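PDB 6WPU: flavin-containing monooxygenase from Allium sativum, which probably uses its bound FAD to oxygenate the sulfur of S-allyl-L-cysteine. Local coordinates for residues M267-H272 with S276-D281; P253-Q256 with M262-H265. All coordinates share one frame; numbering follows the deposited sequence.

Contacts 1 and 2 are two beta hairpins in series that share the long strand 262-271. Contact 2 pairs the start of that strand with 254-255, and contact 1 pairs its later part with 276-279. Their centres lie about 14 Å apart in one mixed sheet. The two meet at His265: Asp281 OD2 lies 2.7 Å from His265 ND1, a probable hydrogen bond, and the Phe279 ring stacks on the His265 ring. Phe279 CD2 comes within 3.5 Å of His265 CB. Both contacts sit at the periphery, with centres about 30 and 28 Å from the centre of the chain. They are structural packing, and no FAD contact is among their interactions.

Contact 1. Residues M267-H272 with S276-D281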
loop_
_atom_site.group_PDB
_atom_site.type_symbol
_atom_site.label_atom_id
_atom_site.label_comp_id
_atom_site.label_asym_id
_atom_site.label_seq_id
_atom_site.Cartn_x
_atom_site.Cartn_y
_atom_site.Cartn_z
ATOM N N MET A 267 -12.168 -21.485 6.738
ATOM C CA MET A 267 -13.142 -20.408 6.813
ATOM C C MET A 267 -14.068 -20.636 7.993
ATOM O O MET A 267 -14.270 -21.772 8.436
ATOM C CB MET A 267 -13.973 -20.314 5.533
ATOM C CG MET A 267 -14.772 -21.577 5.270
ATOM S SD MET A 267 -15.645 -21.573 3.692
ATOM C CE MET A 267 -16.997 -20.451 4.037
ATOM N N ILE A 268 -14.626 -19.534 8.490
ATOM C CA ILE A 268 -15.688 -19.615 9.479
ATOM C C ILE A 268 -16.943 -20.155 8.811
ATOM O O ILE A 268 -17.394 -19.634 7.785
ATOM C CB ILE A 268 -15.953 -18.244 10.116
ATOM C CG1 ILE A 268 -14.703 -17.729 10.841
ATOM C CG2 ILE A 268 -17.140 -18.347 11.082
ATOM C CD1 ILE A 268 -14.843 -16.315 11.400
ATOM N N LYS A 269 -17.514 -21.199 9.392
ATOM C CA LYS A 269 -18.800 -21.704 8.938
ATOM C C LYS A 269 -19.963 -20.964 9.591
ATOM O O LYS A 269 -20.928 -20.609 8.908
ATOM C CB LYS A 269 -18.877 -23.204 9.216
ATOM C CG LYS A 269 -20.261 -23.793 9.317
ATOM C CD LYS A 269 -20.156 -25.302 9.328
ATOM C CE LYS A 269 -21.251 -25.932 10.159
ATOM N NZ LYS A 269 -21.006 -27.380 10.392
ATOM N N ILE A 270 -19.876 -20.705 10.897
ATOM C CA ILE A 270 -20.956 -20.057 11.636
ATOM C C ILE A 270 -20.364 -19.500 12.925
ATOM O O ILE A 270 -19.433 -20.079 13.497
ATOM C CB ILE A 270 -22.132 -21.043 11.899
ATOM C CG1 ILE A 270 -23.335 -20.327 12.513
ATOM C CG2 ILE A 270 -21.730 -22.223 12.807
ATOM C CD1 ILE A 270 -23.869 -19.215 11.649
ATOM N N THR A 271 -20.874 -18.346 13.362
ATOM C CA THR A 271 -20.641 -17.851 14.714
ATOM C C THR A 271 -21.942 -17.934 15.520
ATOM O O THR A 271 -23.037 -17.759 14.980
ATOM C CB THR A 271 -20.091 -16.415 14.706
ATOM O OG1 THR A 271 -21.020 -15.529 14.067
ATOM C CG2 THR A 271 -18.757 -16.351 13.960
ATOM N N HIS A 272 -21.821 -18.220 16.818
ATOM C CA HIS A 272 -22.984 -18.481 17.657
ATOM C C HIS A 272 -23.164 -17.445 18.762
ATOM O O HIS A 272 -22.225 -16.763 19.185
ATOM C CB HIS A 272 -22.898 -19.866 18.294
ATOM C CG HIS A 272 -23.139 -20.980 17.330
ATOM N ND1 HIS A 272 -22.271 -22.040 17.188
ATOM C CD2 HIS A 272 -24.152 -21.200 16.462
ATOM C CE1 HIS A 272 -22.743 -22.870 16.276
ATOM N NE2 HIS A 272 -23.885 -22.385 15.822
ATOM N N SER A 276 -19.231 -19.151 20.560
ATOM C CA SER A 276 -18.482 -20.155 19.818
ATOM C C SER A 276 -18.409 -19.802 18.334
ATOM O O SER A 276 -19.298 -19.144 17.774
ATOM C CB SER A 276 -19.090 -21.546 20.004
ATOM O OG SER A 276 -20.480 -21.538 19.761
ATOM N N VAL A 277 -17.310 -20.225 17.707
ATOM C CA VAL A 277 -17.087 -20.095 16.272
ATOM C C VAL A 277 -16.782 -21.483 15.723
ATOM O O VAL A 277 -15.912 -22.183 16.251
ATOM C CB VAL A 277 -15.939 -19.119 15.960
ATOM C CG1 VAL A 277 -15.673 -19.064 14.458
ATOM C CG2 VAL A 277 -16.259 -17.726 16.509
ATOM N N VAL A 278 -17.512 -21.888 14.684
ATOM C CA VAL A 278 -17.337 -23.198 14.060
ATOM C C VAL A 278 -16.681 -22.984 12.705
ATOM O O VAL A 278 -17.127 -22.143 11.916
ATOM C CB VAL A 278 -18.672 -23.947 13.922
ATOM C CG1 VAL A 278 -18.437 -25.413 13.521
ATOM C CG2 VAL A 278 -19.451 -23.863 15.210
ATOM N N PHE A 279 -15.592 -23.696 12.461
ATOM C CA PHE A 279 -14.914 -23.601 11.182
ATOM C C PHE A 279 -15.432 -24.694 10.253
ATOM O O PHE A 279 -16.069 -25.658 10.687
ATOM C CB PHE A 279 -13.398 -23.700 11.368
ATOM C CG PHE A 279 -12.810 -22.544 12.130
ATOM C CD1 PHE A 279 -12.638 -22.617 13.501
ATOM C CD2 PHE A 279 -12.447 -21.369 11.470
ATOM C CE1 PHE A 279 -12.108 -21.546 14.212
ATOM C CE2 PHE A 279 -11.921 -20.309 12.169
ATOM C CZ PHE A 279 -11.752 -20.395 13.552
ATOM N N HIS A 280 -15.184 -24.517 8.956
ATOM C CA HIS A 280 -15.643 -25.511 7.991
ATOM C C HIS A 280 -15.052 -26.886 8.269
ATOM O O HIS A 280 -15.714 -27.901 8.031
ATOM C CB HIS A 280 -15.305 -25.078 6.570
ATOM C CG HIS A 280 -15.443 -26.183 5.569
ATOM N ND1 HIS A 280 -16.653 -26.536 5.012
ATOM C CD2 HIS A 280 -14.527 -27.030 5.044
ATOM C CE1 HIS A 280 -16.476 -27.546 4.178
ATOM N NE2 HIS A 280 -15.194 -27.865 4.181
ATOM N N ASP A 281 -13.813 -26.946 8.769
ATOM C CA ASP A 281 -13.235 -28.249 9.109
ATOM C C ASP A 281 -13.852 -28.880 10.353
ATOM O O ASP A 281 -13.377 -29.920 10.810
ATOM C CB ASP A 281 -11.718 -28.133 9.288
ATOM C CG ASP A 281 -11.318 -26.986 10.206
ATOM O OD1 ASP A 281 -11.911 -26.851 11.298
ATOM O OD2 ASP A 281 -10.387 -26.233 9.833
HETATM O O HOH W 1 -12.038 -24.686 7.805
#
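Met267 O accepts the backbone N-H of His280 at 2.9 Å. The same oxygen lies at the edge of the Phe279 ring, near its plane. Met267 CG also packs on His280 CB. A water takes the Asp281 N-H and makes weaker bonds to Met267 N and Asp281 OD2. Ile268 is buried. Its CG2 meets Val277 CG1 at 3.8 Å, and its CG1 reaches Phe279 CE2. Ile191 and Ile221 also pack against Ile268. The register then slips by one residue. Lys269 N and Ile270 N both bond to Val278 O, at 2.7 and 3.3 Å, which makes a classic beta bulge. Ile270 O takes back the Val278 N-H. Ile270 CG2 lies alongside Val278, 3.7 Å from its CB. Thr271 shares the Val277 side of the sheet, where the two CG2 methyls touch. Its OG1 bonds to Pro192 O. His272 N donates to Ser276 O. With CG beside its backbone N (chi1 -73°), the His272 ring presents ND1 to Ser276 OG at 3.2 Å, in the ring plane but bent at 139°. Asp274 is the stronger partner of that hydroxyl. The hairpin therefore rests mainly on backbone bonds, with Val278 O gripped twice. Val277 packs against buried Ile268 and Thr271, and Ile270 lies against Val278 on the face opposite Thr271 and Val277.

Contact 2. Residues P253-Q256 with M262-H265; sequences PAKQ and MWLH
Lys255 and Trp263 form a non-hydrogen-bonded antiparallel pair, with their side chains side by side and pointing the same way. The Lys255 chain runs along the indole. Its CG makes an off-centre CH-pi contact, 4.2 Å from the centroid of the five-membered ring. Farther out, Lys255 NZ comes to 3.7 Å from Trp263 CZ2. That ammonium also makes a weak hydrogen bond to Asp260 O. Beyond the pair, the Trp263 ring meets the ring of His242. Ala254 and Leu264 lie on the other face of the sheet. Leu264 CD1 is within 4.3 Å of Ala254 CB, and it also approaches Gln256 OE1. Gln256 and Met262 lie side by side too. Both send CG anti to the backbone N (chi1 169° and -178°), which brings Gln256 CG to 3.8 Å from Met262 SD. At the other end Pro253 crosses His265, and Pro253 CB touches His265 CE1 at 3.6 Å. Three backbone bonds join the strands. Leu264 N gives the shortest, 2.7 Å to Ala254 O, and Ala254 N returns one to Leu264 O. Gln256 N reaches Met262 O from well above the carbonyl plane. This is a short beta hairpin at the rim of the mixed sheet. Its outer strand is held by the three backbone bonds, with Lys255 alongside the Trp263 indole, and Gln256 against Met262 and Pro253 against His265 adding further packing. The His265 imidazole is held from outside the hairpin: Asp281 and His242 take up its two nitrogens and fix its rotation.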
loop_
_atom_site.group_PDB
_atom_site.type_symbol
_atom_site.label_atom_id
_atom_site.label_comp_id
_atom_site.label_asym_id
_atom_site.label_seq_id
_atom_site.Cartn_x
_atom_site.Cartn_y
_atom_site.Cartn_z
ATOM N N PRO A 253 -8.052 -28.974 10.713
ATOM C CA PRO A 253 -7.205 -27.986 11.405
ATOM C C PRO A 253 -5.717 -28.344 11.369
ATOM O O PRO A 253 -5.349 -29.464 11.687
ATOM C CB PRO A 253 -7.735 -28.006 12.851
ATOM C CG PRO A 253 -9.054 -28.760 12.798
ATOM C CD PRO A 253 -8.897 -29.730 11.655
ATOM N N ALA A 254 -4.879 -27.399 10.968
ATOM C CA ALA A 254 -3.442 -27.607 10.888
ATOM C C ALA A 254 -2.749 -26.720 11.910
ATOM O O ALA A 254 -3.040 -25.525 11.996
ATOM C CB ALA A 254 -2.920 -27.298 9.481
ATOM N N LYS A 255 -1.840 -27.303 12.682
ATOM C CA LYS A 255 -0.991 -26.507 13.553
ATOM C C LYS A 255 0.033 -25.738 12.722
ATOM O O LYS A 255 0.540 -26.231 11.710
ATOM C CB LYS A 255 -0.286 -27.402 14.572
ATOM C CG LYS A 255 -0.467 -26.979 16.028
ATOM C CD LYS A 255 0.066 -28.049 16.985
ATOM C CE LYS A 255 0.201 -27.518 18.409
ATOM N NZ LYS A 255 -0.763 -28.118 19.377
ATOM N N GLN A 256 0.309 -24.518 13.137
ATOM C CA GLN A 256 1.354 -23.702 12.535
ATOM C C GLN A 256 2.720 -24.211 12.984
ATOM O O GLN A 256 2.970 -24.304 14.188
ATOM C CB GLN A 256 1.171 -22.239 12.949
ATOM C CG GLN A 256 2.330 -21.314 12.604
ATOM C CD GLN A 256 2.544 -21.190 11.116
ATOM O OE1 GLN A 256 1.585 -21.155 10.339
ATOM N NE2 GLN A 256 3.811 -21.137 10.703
ATOM N N MET A 262 -1.274 -22.042 17.778
ATOM C CA MET A 262 -1.787 -21.413 16.563
ATOM C C MET A 262 -2.267 -22.489 15.602
ATOM O O MET A 262 -1.540 -23.451 15.330
ATOM C CB MET A 262 -0.731 -20.541 15.876
ATOM C CG MET A 262 -1.249 -19.829 14.619
ATOM S SD MET A 262 -0.080 -18.638 13.888
ATOM C CE MET A 262 0.964 -18.328 15.291
ATOM N N TRP A 263 -3.492 -22.334 15.102
ATOM C CA TRP A 263 -4.070 -23.293 14.172
ATOM C C TRP A 263 -4.557 -22.585 12.916
ATOM O O TRP A 263 -4.996 -21.430 12.965
ATOM C CB TRP A 263 -5.222 -24.059 14.806
ATOM C CG TRP A 263 -4.762 -25.031 15.857
ATOM C CD1 TRP A 263 -4.490 -26.370 15.689
ATOM C CD2 TRP A 263 -4.507 -24.739 17.235
ATOM N NE1 TRP A 263 -4.083 -26.916 16.881
ATOM C CE2 TRP A 263 -4.086 -25.942 17.845
ATOM C CE3 TRP A 263 -4.591 -23.579 18.011
ATOM C CZ2 TRP A 263 -3.755 -26.017 19.197
ATOM C CZ3 TRP A 263 -4.262 -23.654 19.356
ATOM C CH2 TRP A 263 -3.851 -24.867 19.936
ATOM N N LEU A 264 -4.489 -23.306 11.797
ATOM C CA LEU A 264 -4.908 -22.825 10.486
ATOM C C LEU A 264 -6.213 -23.497 10.079
ATOM O O LEU A 264 -6.350 -24.720 10.183
ATOM C CB LEU A 264 -3.831 -23.103 9.436
ATOM C CG LEU A 264 -2.444 -22.576 9.786
ATOM C CD1 LEU A 264 -1.378 -23.350 9.040
ATOM C CD2 LEU A 264 -2.372 -21.132 9.437
ATOM N N HIS A 265 -7.161 -22.696 9.612
ATOM C CA HIS A 265 -8.436 -23.186 9.119
ATOM C C HIS A 265 -8.720 -22.551 7.766
ATOM O O HIS A 265 -8.045 -21.613 7.331
ATOM C CB HIS A 265 -9.578 -22.866 10.083
ATOM C CG HIS A 265 -9.330 -23.328 11.483
ATOM N ND1 HIS A 265 -9.558 -24.626 11.887
ATOM C CD2 HIS A 265 -8.871 -22.666 12.572
ATOM C CE1 HIS A 265 -9.247 -24.745 13.165
ATOM N NE2 HIS A 265 -8.827 -23.571 13.603
#